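PDB 2PO3: 4-dehydrase, which probably uses pyridoxal phosphate to transfer an amino group onto a TDP-linked sugar on the route to desosamine. Local coordinates for residues A65-A70 with A209-D214. Sequence-based numbering, arbitrary orientation.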
ATOM      1  N   ALA A  65      13.501  15.581   8.447  1.00 27.51           N
ATOM      2  CA  ALA A  65      13.132  16.389   7.299  1.00 22.58           C
ATOM      3  C   ALA A  65      13.210  17.882   7.629  1.00 22.48           C
ATOM      4  O   ALA A  65      13.152  18.768   6.761  1.00 28.57           O
ATOM      5  CB  ALA A  65      11.678  16.030   6.997  1.00 19.62           C
ATOM      6  N   GLY A  66      13.313  18.156   8.930  1.00 27.56           N
ATOM      7  CA  GLY A  66      13.342  19.527   9.404  1.00 30.27           C
ATOM      8  C   GLY A  66      11.948  20.186   9.225  1.00 45.54           C
ATOM      9  O   GLY A  66      11.824  21.400   9.056  1.00 43.73           O
ATOM     10  N   VAL A  67      10.867  19.390   9.232  1.00 39.29           N
ATOM     11  CA  VAL A  67       9.511  19.924   9.081  1.00 32.50           C
ATOM     12  C   VAL A  67       8.686  19.494  10.279  1.00 38.27           C
ATOM     13  O   VAL A  67       9.155  18.667  11.096  1.00 28.19           O
ATOM     14  CB  VAL A  67       8.774  19.681   7.768  1.00 25.73           C
ATOM     15  CG1 VAL A  67       9.624  20.172   6.618  1.00 24.85           C
ATOM     16  CG2 VAL A  67       8.379  18.223   7.585  1.00 22.44           C
ATOM     17  N   ARG A  68       7.474  20.067  10.357  1.00 27.60           N
ATOM     18  CA  ARG A  68       6.606  19.754  11.489  1.00 28.32           C
ATOM     19  C   ARG A  68       5.768  18.529  11.336  1.00 33.65           C
ATOM     20  O   ARG A  68       5.461  17.882  12.339  1.00 31.25           O
ATOM     21  CB  ARG A  68       5.648  20.880  11.800  1.00 27.86           C
ATOM     22  CG  ARG A  68       6.392  22.151  12.148  1.00 47.45           C
ATOM     23  CD  ARG A  68       5.538  23.419  12.092  1.00 68.22           C
ATOM     24  NE  ARG A  68       6.378  24.574  11.785  1.00 89.40           N
ATOM     25  CZ  ARG A  68       6.171  25.390  10.767  1.00 71.37           C
ATOM     26  NH1 ARG A  68       5.142  25.214   9.944  1.00 58.36           N
ATOM     27  NH2 ARG A  68       7.011  26.405  10.572  1.00 74.93           N
ATOM     28  N   HIS A  69       5.381  18.220  10.099  1.00 31.22           N
ATOM     29  CA  HIS A  69       4.528  17.068   9.921  1.00 28.66           C
ATOM     30  C   HIS A  69       4.993  15.975   8.974  1.00 27.96           C
ATOM     31  O   HIS A  69       5.677  16.220   7.995  1.00 26.26           O
ATOM     32  CB  HIS A  69       3.124  17.559   9.485  1.00 30.18           C
ATOM     33  CG  HIS A  69       2.764  18.938   9.977  1.00 35.75           C
ATOM     34  ND1 HIS A  69       1.947  19.132  11.083  1.00 33.26           N
ATOM     35  CD2 HIS A  69       3.111  20.178   9.500  1.00 39.02           C
ATOM     36  CE1 HIS A  69       1.819  20.454  11.252  1.00 29.03           C
ATOM     37  NE2 HIS A  69       2.512  21.110  10.326  1.00 32.99           N
ATOM     38  N   ALA A  70       4.542  14.751   9.291  1.00 30.37           N
ATOM     39  CA  ALA A  70       4.785  13.530   8.533  1.00 26.78           C
ATOM     40  C   ALA A  70       3.667  12.530   8.703  1.00 28.36           C
ATOM     41  O   ALA A  70       3.209  12.275   9.810  1.00 27.16           O
ATOM     42  CB  ALA A  70       6.047  12.817   8.956  1.00 28.97           C
ATOM     43  N   ALA A 209       6.626   8.074   3.587  1.00 21.15           N
ATOM     44  CA  ALA A 209       6.207   9.234   4.376  1.00 17.67           C
ATOM     45  C   ALA A 209       6.175  10.482   3.548  1.00 21.77           C
ATOM     46  O   ALA A 209       7.103  10.774   2.792  1.00 18.23           O
ATOM     47  CB  ALA A 209       7.156   9.599   5.493  1.00 13.31           C
ATOM     48  N   VAL A 210       5.092  11.219   3.738  1.00 27.09           N
ATOM     49  CA  VAL A 210       4.888  12.491   3.082  1.00 19.03           C
ATOM     50  C   VAL A 210       5.136  13.492   4.189  1.00 25.90           C
ATOM     51  O   VAL A 210       4.463  13.422   5.225  1.00 25.99           O
ATOM     52  CB  VAL A 210       3.472  12.623   2.552  1.00 21.96           C
ATOM     53  CG1 VAL A 210       3.340  13.885   1.703  1.00 20.04           C
ATOM     54  CG2 VAL A 210       3.160  11.396   1.707  1.00 23.26           C
ATOM     55  N   VAL A 211       6.120  14.361   3.975  1.00 25.91           N
ATOM     56  CA  VAL A 211       6.475  15.369   4.960  1.00 27.72           C
ATOM     57  C   VAL A 211       6.214  16.794   4.468  1.00 28.21           C
ATOM     58  O   VAL A 211       6.454  17.143   3.314  1.00 22.59           O
ATOM     59  CB  VAL A 211       7.902  15.243   5.489  1.00 23.49           C
ATOM     60  CG1 VAL A 211       8.119  13.907   6.184  1.00 13.73           C
ATOM     61  CG2 VAL A 211       8.910  15.487   4.362  1.00 21.91           C
ATOM     62  N   THR A 212       5.725  17.625   5.381  1.00 22.57           N
ATOM     63  CA  THR A 212       5.423  18.998   5.053  1.00 18.22           C
ATOM     64  C   THR A 212       5.286  19.871   6.280  1.00 20.47           C
ATOM     65  O   THR A 212       5.004  19.385   7.390  1.00 27.27           O
ATOM     66  CB  THR A 212       4.099  19.059   4.264  1.00 30.57           C
ATOM     67  OG1 THR A 212       3.890  20.382   3.790  1.00 25.49           O
ATOM     68  CG2 THR A 212       2.928  18.605   5.149  1.00 33.79           C
ATOM     69  N   ASP A 213       5.445  21.180   6.071  1.00 18.73           N
ATOM     70  CA  ASP A 213       5.303  22.115   7.169  1.00 21.66           C
ATOM     71  C   ASP A 213       3.851  22.614   7.236  1.00 38.47           C
ATOM     72  O   ASP A 213       3.386  23.156   8.246  1.00 41.25           O
ATOM     73  CB  ASP A 213       6.341  23.253   7.069  1.00 20.40           C
ATOM     74  CG  ASP A 213       7.471  23.148   8.057  1.00 18.84           C
ATOM     75  OD1 ASP A 213       7.440  22.458   9.080  1.00 30.31           O
ATOM     76  OD2 ASP A 213       8.482  23.903   7.707  1.00 44.03           O
ATOM     77  N   ASP A 214       3.137  22.378   6.124  1.00 28.35           N
ATOM     78  CA  ASP A 214       1.740  22.743   5.915  1.00 25.71           C
ATOM     79  C   ASP A 214       0.755  21.811   6.609  1.00 33.62           C
ATOM     80  O   ASP A 214       0.423  20.740   6.108  1.00 41.16           O
ATOM     81  CB  ASP A 214       1.458  22.717   4.414  1.00 26.02           C
ATOM     82  CG  ASP A 214       0.138  23.331   4.108  1.00 27.88           C
ATOM     83  OD1 ASP A 214      -0.737  23.472   4.928  1.00 41.01           O
ATOM     84  OD2 ASP A 214       0.020  23.652   2.858  1.00 51.29           O
TER
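V211 is the bump of its strand that the turn 65-68 and the neighbouring strand close around. Its CG1 lies against CB of A70, the non-hydrogen-bonded partner, at 3.6 Å; its CG2 turns to the methyl of A65, and CG2 of V67 reaches its CB from the turn. A small alanine suits each flanking place, because the branched valine fills the hollow between them. G66, with positive phi, ends helix 52-65 in a Schellman motif and lets the chain turn sharply into the edge strand 69-73, which runs antiparallel to 208-212 in the large mixed sheet. A70 and V211 share one face of that sheet, H69 and T212 the other. In this hydrogen-bonded pair the N of H69 donates to the O of T212 and the N of T212 to the O of H69, 3.0 Å in each case. The ring of H69 starts from that face but swings back, edge first, to the carbonyl oxygens of T212 and D213, with a weak bond from NE2 to D213 O, while its side chain also packs on A215 and A218 of helix 215-225. The carboxylate of D213 fills the crook where the chain passes from V67 to R68: OD1 of D213 accepts the backbone N of R68 at 2.7 Å, nearly along its own C-O axis, and touches V67 CB. With CG anti to the carbonyl carbon (chi1 -60°), the extended R68 chain carries its guanidinium over the carboxylate, the planes only 15° apart; R68 NE stands 3.6 Å from D213 OD1, a salt bridge of charge alone. An alanine in place of D213 would probably leave the backbone N of R68 without this acceptor and its guanidinium without this carboxylate to stack on. Apolar interlocking thus gives way, toward the strand's end, to a carboxylate that joins a directional backbone bond to a less directional electrostatic attraction.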